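Local atomic coordinates of TsrE (Streptomyces laurentii, PDB entry 7CWW), a protein that probably acts as a cyclase in the biosynthesis of a thiopeptide antibiotic, building the central nitrogen heterocycle of the macrocycle. Residues A[12-15]-A[16-19]; A[203-206]-A[207-211]; A[351-354]-A[355-359]. All blocks are in the same frame, centred on the assembly; numbering follows the deposited sequence.

Contact 1 of 3, residues A[12-15]-A[16-19]; sequences SVPW and SVQE
Gln18 reaches back past the start of its own helix and gives an N-H from its amide to the carbonyl of Val13, NE2 to O 3.0 Å. The bond is nearly straight at the hydrogen, the acceptor lies close to the amide plane, and the donor sits almost in line with the C=O bond. CG stands opposite the carbonyl carbon of Gln18 (chi1 -63°), and from there the chain runs out extended, past Val13 going the opposite way; Gln18 CG rests 3.7 Å from Val13 CG2. The other amide atom, OE1, comes to 3.5 Å from Trp15 CE3, with the indole and amide planes 56° apart, while Arg46 holds it by a hydrogen bond. Both ends of the amide are therefore engaged, which fixes its rotation. A small apolar patch forms beside this: Val17 CG1 lies 3.8 Å from Val13 CG2, because that Val17 methyl is anti to the backbone N (chi1 179°), and Val17 CG2 lies 4.2 Å from Pro14 CD. The first helical turn closes with Gln18 N to Pro14 O at 3.0 Å, followed by Glu19 N to Trp15 O. The Glu19 carboxylate forms a salt bridge with Arg134 of helix 131-149. Pro14 occupies the N-cap, and the whole is a helix start in which a side chain of the first turn ties down the loop between strand 5-11 and helix 15-35.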
loop_
_atom_site.group_PDB
_atom_site.type_symbol
_atom_site.label_atom_id
_atom_site.label_comp_id
_atom_site.label_asym_id
_atom_site.label_seq_id
_atom_site.Cartn_x
_atom_site.Cartn_y
_atom_site.Cartn_z
ATOM N N SER A 12 15.682 -13.939 -7.329
ATOM C CA SER A 12 16.119 -13.558 -5.984
ATOM C C SER A 12 17.418 -12.774 -6.088
ATOM O O SER A 12 18.516 -13.328 -6.026
ATOM C CB SER A 12 16.269 -14.799 -5.110
ATOM O OG SER A 12 14.984 -15.290 -4.753
ATOM N N VAL A 13 17.288 -11.463 -6.259
ATOM C CA VAL A 13 18.420 -10.544 -6.369
ATOM C C VAL A 13 18.096 -9.292 -5.579
ATOM O O VAL A 13 16.925 -9.048 -5.228
ATOM C CB VAL A 13 18.719 -10.177 -7.837
ATOM C CG1 VAL A 13 19.097 -11.415 -8.633
ATOM C CG2 VAL A 13 17.506 -9.471 -8.453
ATOM N N PRO A 14 19.116 -8.472 -5.245
ATOM C CA PRO A 14 18.865 -7.256 -4.458
ATOM C C PRO A 14 17.778 -6.363 -5.054
ATOM O O PRO A 14 17.529 -6.420 -6.263
ATOM C CB PRO A 14 20.230 -6.550 -4.476
ATOM C CG PRO A 14 21.221 -7.682 -4.587
ATOM C CD PRO A 14 20.565 -8.660 -5.512
ATOM N N TRP A 15 17.143 -5.528 -4.217
ATOM C CA TRP A 15 16.042 -4.680 -4.678
ATOM C C TRP A 15 16.436 -3.829 -5.880
ATOM O O TRP A 15 15.651 -3.664 -6.820
ATOM C CB TRP A 15 15.557 -3.761 -3.552
ATOM C CG TRP A 15 15.096 -4.459 -2.309
ATOM C CD1 TRP A 15 15.739 -4.482 -1.094
ATOM C CD2 TRP A 15 13.888 -5.206 -2.138
ATOM N NE1 TRP A 15 15.010 -5.217 -0.188
ATOM C CE2 TRP A 15 13.863 -5.663 -0.798
ATOM C CE3 TRP A 15 12.825 -5.542 -2.987
ATOM C CZ2 TRP A 15 12.809 -6.430 -0.284
ATOM C CZ3 TRP A 15 11.776 -6.310 -2.479
ATOM C CH2 TRP A 15 11.779 -6.744 -1.136
ATOM N N SER A 16 17.630 -3.233 -5.851
ATOM C CA SER A 16 18.011 -2.336 -6.941
ATOM C C SER A 16 18.184 -3.103 -8.248
ATOM O O SER A 16 17.851 -2.591 -9.326
ATOM C CB SER A 16 19.297 -1.595 -6.585
ATOM O OG SER A 16 20.383 -2.508 -6.518
ATOM N N VAL A 17 18.696 -4.335 -8.167
ATOM C CA VAL A 17 18.867 -5.159 -9.357
ATOM C C VAL A 17 17.512 -5.609 -9.896
ATOM O O VAL A 17 17.329 -5.716 -11.117
ATOM C CB VAL A 17 19.784 -6.350 -9.035
ATOM C CG1 VAL A 17 19.971 -7.247 -10.263
ATOM C CG2 VAL A 17 21.135 -5.850 -8.529
ATOM N N GLN A 18 16.540 -5.867 -9.011
ATOM C CA GLN A 18 15.183 -6.153 -9.472
ATOM C C GLN A 18 14.666 -5.034 -10.355
ATOM O O GLN A 18 13.997 -5.281 -11.362
ATOM C CB GLN A 18 14.231 -6.335 -8.290
ATOM C CG GLN A 18 14.560 -7.523 -7.389
ATOM C CD GLN A 18 13.658 -7.526 -6.190
ATOM O OE1 GLN A 18 12.595 -6.904 -6.217
ATOM N NE2 GLN A 18 14.067 -8.216 -5.124
ATOM N N GLU A 19 14.948 -3.788 -9.976
ATOM C CA GLU A 19 14.439 -2.657 -10.738
ATOM C C GLU A 19 15.070 -2.618 -12.125
ATOM O O GLU A 19 14.366 -2.479 -13.133
ATOM C CB GLU A 19 14.707 -1.365 -9.961
ATOM C CG GLU A 19 14.236 -0.087 -10.629
ATOM C CD GLU A 19 14.467 1.127 -9.739
ATOM O OE1 GLU A 19 14.110 1.058 -8.535
ATOM O OE2 GLU A 19 15.040 2.127 -10.235
#

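Contact 2 of 3, residues A[203-206]-A[207-211]; sequences PRLR and TLVEQ
Thr207 grips the carbonyl of Pro203 twice. Its CB lies 3.5 Å from Pro203 O and 3.6 Å from Arg204 O, over the two carbonyls one turn back. From CB the branches part: OG1, beside the backbone N (chi1 -72°), donates to Pro203 O at 3.2 Å, and CG2 comes within 4.3 Å of Arg204 NH2, at the end of the guanidinium. The backbone N of Thr207 also donates to Pro203 O, at 3.1 Å, and the hydroxyl and amide reach that oxygen from opposite faces of its carbonyl plane. Leu208 CD2 sits over one face of the Arg204 guanidinium, 4.2 Å from NH1, offset toward the rim. Arg204 itself is held by a salt bridge from NH1 to Asp140. Further round the turn, Val209 N bonds to Leu205 O, and Val209 CG2 rests 4.3 Å from Leu205 CD2. Successive backbone bonds, among them Glu210 N to Arg206 O at 2.9 Å, keep the last turns of helix 183-211 regular. Its buried side meets two helices: Leu205 and Leu208 lie on Val143 of helix 131-149, while Leu205 and Val209 touch Tyr349 of helix 331-349; at the exposed margin Arg206 forms a salt bridge with Glu348 of that last helix.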
loop_
_atom_site.group_PDB
_atom_site.type_symbol
_atom_site.label_atom_id
_atom_site.label_comp_id
_atom_site.label_asym_id
_atom_site.label_seq_id
_atom_site.Cartn_x
_atom_site.Cartn_y
_atom_site.Cartn_z
ATOM N N PRO A 203 2.816 22.655 3.425
ATOM C CA PRO A 203 2.222 23.290 2.230
ATOM C C PRO A 203 2.043 22.337 1.057
ATOM O O PRO A 203 1.076 22.487 0.295
ATOM C CB PRO A 203 3.198 24.430 1.899
ATOM C CG PRO A 203 4.466 24.082 2.600
ATOM C CD PRO A 203 4.074 23.319 3.825
ATOM N N ARG A 204 2.930 21.353 0.888
ATOM C CA ARG A 204 2.712 20.345 -0.146
ATOM C C ARG A 204 1.413 19.583 0.102
ATOM O O ARG A 204 0.596 19.402 -0.810
ATOM C CB ARG A 204 3.908 19.388 -0.199
ATOM C CG ARG A 204 3.857 18.360 -1.335
ATOM C CD ARG A 204 3.700 19.030 -2.699
ATOM N NE ARG A 204 3.662 18.059 -3.794
ATOM C CZ ARG A 204 3.062 18.269 -4.964
ATOM N NH1 ARG A 204 3.082 17.330 -5.903
ATOM N NH2 ARG A 204 2.436 19.416 -5.199
ATOM N N LEU A 205 1.193 19.159 1.346
ATOM C CA LEU A 205 -0.023 18.427 1.692
ATOM C C LEU A 205 -1.274 19.268 1.456
ATOM O O LEU A 205 -2.264 18.779 0.902
ATOM C CB LEU A 205 0.039 17.962 3.151
ATOM C CG LEU A 205 -1.218 17.210 3.617
ATOM C CD1 LEU A 205 -0.893 15.824 4.191
ATOM C CD2 LEU A 205 -2.009 18.039 4.614
ATOM N N ARG A 206 -1.265 20.533 1.889
ATOM C CA ARG A 206 -2.472 21.338 1.734
ATOM C C ARG A 206 -2.817 21.502 0.261
ATOM O O ARG A 206 -3.996 21.502 -0.119
ATOM C CB ARG A 206 -2.304 22.708 2.405
ATOM C CG ARG A 206 -3.558 23.583 2.305
ATOM C CD ARG A 206 -3.622 24.692 3.354
ATOM N NE ARG A 206 -5.003 24.880 3.793
ATOM C CZ ARG A 206 -5.418 24.815 5.052
ATOM N NH1 ARG A 206 -6.701 24.990 5.328
ATOM N NH2 ARG A 206 -4.558 24.587 6.036
ATOM N N THR A 207 -1.793 21.617 -0.585
ATOM C CA THR A 207 -2.016 21.810 -2.016
ATOM C C THR A 207 -2.604 20.559 -2.658
ATOM O O THR A 207 -3.477 20.653 -3.528
ATOM C CB THR A 207 -0.705 22.192 -2.683
ATOM O OG1 THR A 207 -0.385 23.534 -2.308
ATOM C CG2 THR A 207 -0.822 22.083 -4.204
ATOM N N LEU A 208 -2.133 19.381 -2.246
ATOM C CA LEU A 208 -2.716 18.143 -2.748
ATOM C C LEU A 208 -4.166 18.006 -2.319
ATOM O O LEU A 208 -5.017 17.582 -3.108
ATOM C CB LEU A 208 -1.915 16.942 -2.249
ATOM C CG LEU A 208 -0.511 16.776 -2.822
ATOM C CD1 LEU A 208 0.294 15.832 -1.932
ATOM C CD2 LEU A 208 -0.629 16.234 -4.244
ATOM N N VAL A 209 -4.462 18.342 -1.063
ATOM C CA VAL A 209 -5.836 18.255 -0.583
ATOM C C VAL A 209 -6.721 19.222 -1.354
ATOM O O VAL A 209 -7.843 18.879 -1.755
ATOM C CB VAL A 209 -5.891 18.507 0.935
ATOM C CG1 VAL A 209 -7.345 18.537 1.409
ATOM C CG2 VAL A 209 -5.092 17.428 1.689
ATOM N N GLU A 210 -6.225 20.441 -1.600
ATOM C CA GLU A 210 -6.983 21.370 -2.430
ATOM C C GLU A 210 -7.202 20.799 -3.828
ATOM O O GLU A 210 -8.296 20.917 -4.396
ATOM C CB GLU A 210 -6.266 22.723 -2.514
ATOM C CG GLU A 210 -6.814 23.661 -3.592
ATOM C CD GLU A 210 -8.147 24.307 -3.209
ATOM O OE1 GLU A 210 -8.946 24.637 -4.124
ATOM O OE2 GLU A 210 -8.398 24.480 -1.994
ATOM N N GLN A 211 -6.173 20.181 -4.405
ATOM C CA GLN A 211 -6.321 19.623 -5.749
ATOM C C GLN A 211 -7.261 18.425 -5.759
ATOM O O GLN A 211 -7.771 18.051 -6.819
ATOM C CB GLN A 211 -4.944 19.231 -6.298
ATOM C CG GLN A 211 -4.029 20.437 -6.590
ATOM C CD GLN A 211 -2.588 20.020 -6.887
ATOM O OE1 GLN A 211 -2.166 18.918 -6.545
ATOM N NE2 GLN A 211 -1.837 20.903 -7.535
#

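Contact 3 of 3, residues A[351-354]-A[355-359]; sequences LDAA and ALIRS
Asp352 caps the helix by accepting from Ala355 N, OD1 to N 3.0 Å, with the donor well above the carboxylate plane. CG is anti to the Asp352 backbone N (chi1 -176°), which swings the carboxylate along the helix start and brings CG within 3.5 Å of Ala355 CB. This is the solvent side: a water gives a hydrogen to Asp352 OD2 and accepts one from Arg358 NH2, so it bridges two opposite charges whose own atoms stay 4.7 Å apart. Arg358 bends at its third torsion (-61°) and folds back, laying the centre of its guanidinium over Ala354 O, while NH1 comes 3.7 Å from Ala354 CB and the water lies at its edge, in plane. On the tightly packed side, alkyl side chains lie against backbone carbonyls of the helix start. Ile357 CD1 comes 3.3 Å from Ala353 O, and Ile357 N bonds to that same oxygen at 2.8 Å, nearly straight. Leu356 tucks CG against Asp352 O, the oxygen that accepts from Leu356 N. At the far end, Ser359 OG and N both donate to Leu356 O from one face of its plane. Ala353 and Ile357 press on Ile290 of helix 286-296, Ala353 also meets Tyr166 and Leu170 of helix 163-177, and Leu356 leans on Phe160 in the loop before that helix.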
loop_
_atom_site.group_PDB
_atom_site.type_symbol
_atom_site.label_atom_id
_atom_site.label_comp_id
_atom_site.label_asym_id
_atom_site.label_seq_id
_atom_site.Cartn_x
_atom_site.Cartn_y
_atom_site.Cartn_z
ATOM N N LEU A 351 -5.948 19.366 13.883
ATOM C CA LEU A 351 -6.846 18.245 14.125
ATOM C C LEU A 351 -6.610 17.609 15.494
ATOM O O LEU A 351 -5.502 17.630 16.034
ATOM C CB LEU A 351 -6.683 17.187 13.035
ATOM C CG LEU A 351 -6.906 17.702 11.614
ATOM C CD1 LEU A 351 -6.788 16.575 10.616
ATOM C CD2 LEU A 351 -8.293 18.381 11.535
ATOM N N ASP A 352 -7.680 17.022 16.033
ATOM C CA ASP A 352 -7.712 16.366 17.341
ATOM C C ASP A 352 -8.304 14.981 17.099
ATOM O O ASP A 352 -9.527 14.833 16.999
ATOM C CB ASP A 352 -8.549 17.177 18.333
ATOM C CG ASP A 352 -8.538 16.594 19.746
ATOM O OD1 ASP A 352 -8.396 15.368 19.899
ATOM O OD2 ASP A 352 -8.700 17.368 20.715
ATOM N N ALA A 353 -7.445 13.966 16.988
ATOM C CA ALA A 353 -7.931 12.650 16.588
ATOM C C ALA A 353 -8.917 12.099 17.612
ATOM O O ALA A 353 -9.983 11.580 17.252
ATOM C CB ALA A 353 -6.753 11.695 16.385
ATOM N N ALA A 354 -8.587 12.229 18.899
ATOM C CA ALA A 354 -9.490 11.775 19.949
ATOM C C ALA A 354 -10.867 12.416 19.806
ATOM O O ALA A 354 -11.894 11.737 19.912
ATOM C CB ALA A 354 -8.892 12.085 21.324
ATOM N N ALA A 355 -10.904 13.727 19.545
ATOM C CA ALA A 355 -12.189 14.405 19.398
ATOM C C ALA A 355 -12.939 13.899 18.171
ATOM O O ALA A 355 -14.150 13.658 18.232
ATOM C CB ALA A 355 -11.984 15.918 19.322
ATOM N N LEU A 356 -12.237 13.733 17.047
ATOM C CA LEU A 356 -12.879 13.202 15.848
ATOM C C LEU A 356 -13.419 11.797 16.092
ATOM O O LEU A 356 -14.559 11.485 15.726
ATOM C CB LEU A 356 -11.892 13.198 14.683
ATOM C CG LEU A 356 -11.388 14.567 14.229
ATOM C CD1 LEU A 356 -10.179 14.398 13.286
ATOM C CD2 LEU A 356 -12.521 15.331 13.551
ATOM N N ILE A 357 -12.610 10.935 16.712
ATOM C CA ILE A 357 -13.065 9.579 17.015
ATOM C C ILE A 357 -14.306 9.619 17.898
ATOM O O ILE A 357 -15.285 8.903 17.647
ATOM C CB ILE A 357 -11.929 8.760 17.662
ATOM C CG1 ILE A 357 -10.786 8.549 16.662
ATOM C CG2 ILE A 357 -12.448 7.419 18.165
ATOM C CD1 ILE A 357 -9.433 8.344 17.321
ATOM N N ARG A 358 -14.298 10.477 18.926
ATOM C CA ARG A 358 -15.440 10.566 19.830
ATOM C C ARG A 358 -16.720 10.968 19.100
ATOM O O ARG A 358 -17.821 10.652 19.562
ATOM C CB ARG A 358 -15.149 11.568 20.952
ATOM C CG ARG A 358 -14.310 11.028 22.095
ATOM C CD ARG A 358 -14.334 11.979 23.294
ATOM N NE ARG A 358 -13.797 13.310 22.987
ATOM C CZ ARG A 358 -12.524 13.656 23.168
ATOM N NH1 ARG A 358 -11.659 12.768 23.638
ATOM N NH2 ARG A 358 -12.111 14.882 22.874
ATOM N N SER A 359 -16.606 11.666 17.975
ATOM C CA SER A 359 -17.791 12.172 17.296
ATOM C C SER A 359 -18.408 11.171 16.323
ATOM O O SER A 359 -19.491 11.440 15.796
ATOM C CB SER A 359 -17.463 13.475 16.553
ATOM O OG SER A 359 -16.631 13.210 15.444
HETATM O O HOH W 1 -9.667 15.866 22.863
#

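Overall arrangement
The three contacts follow one another along the chain, each within a short continuous run. Contact 1 opens helix 15-35 just after edge strand 5-11 of the three-stranded antiparallel sheet; contact 2 lies in the last turns of helix 183-211; contact 3 begins the short helix 353-359 near the C-terminus. Contacts 1 and 3 lie on opposite sides of the chain's centre, with centres about 43 Å apart; those of contacts 1 and 2 are about 34 Å apart. Contacts 2 and 3 are closer, about 22 Å between centres and about 8 Å between nearest atoms, without touching. Helix 331-349, which packs on contact 2, leads into contact 3. Contact 1 thus belongs beside the sheet, contacts 2 and 3 to the helical part.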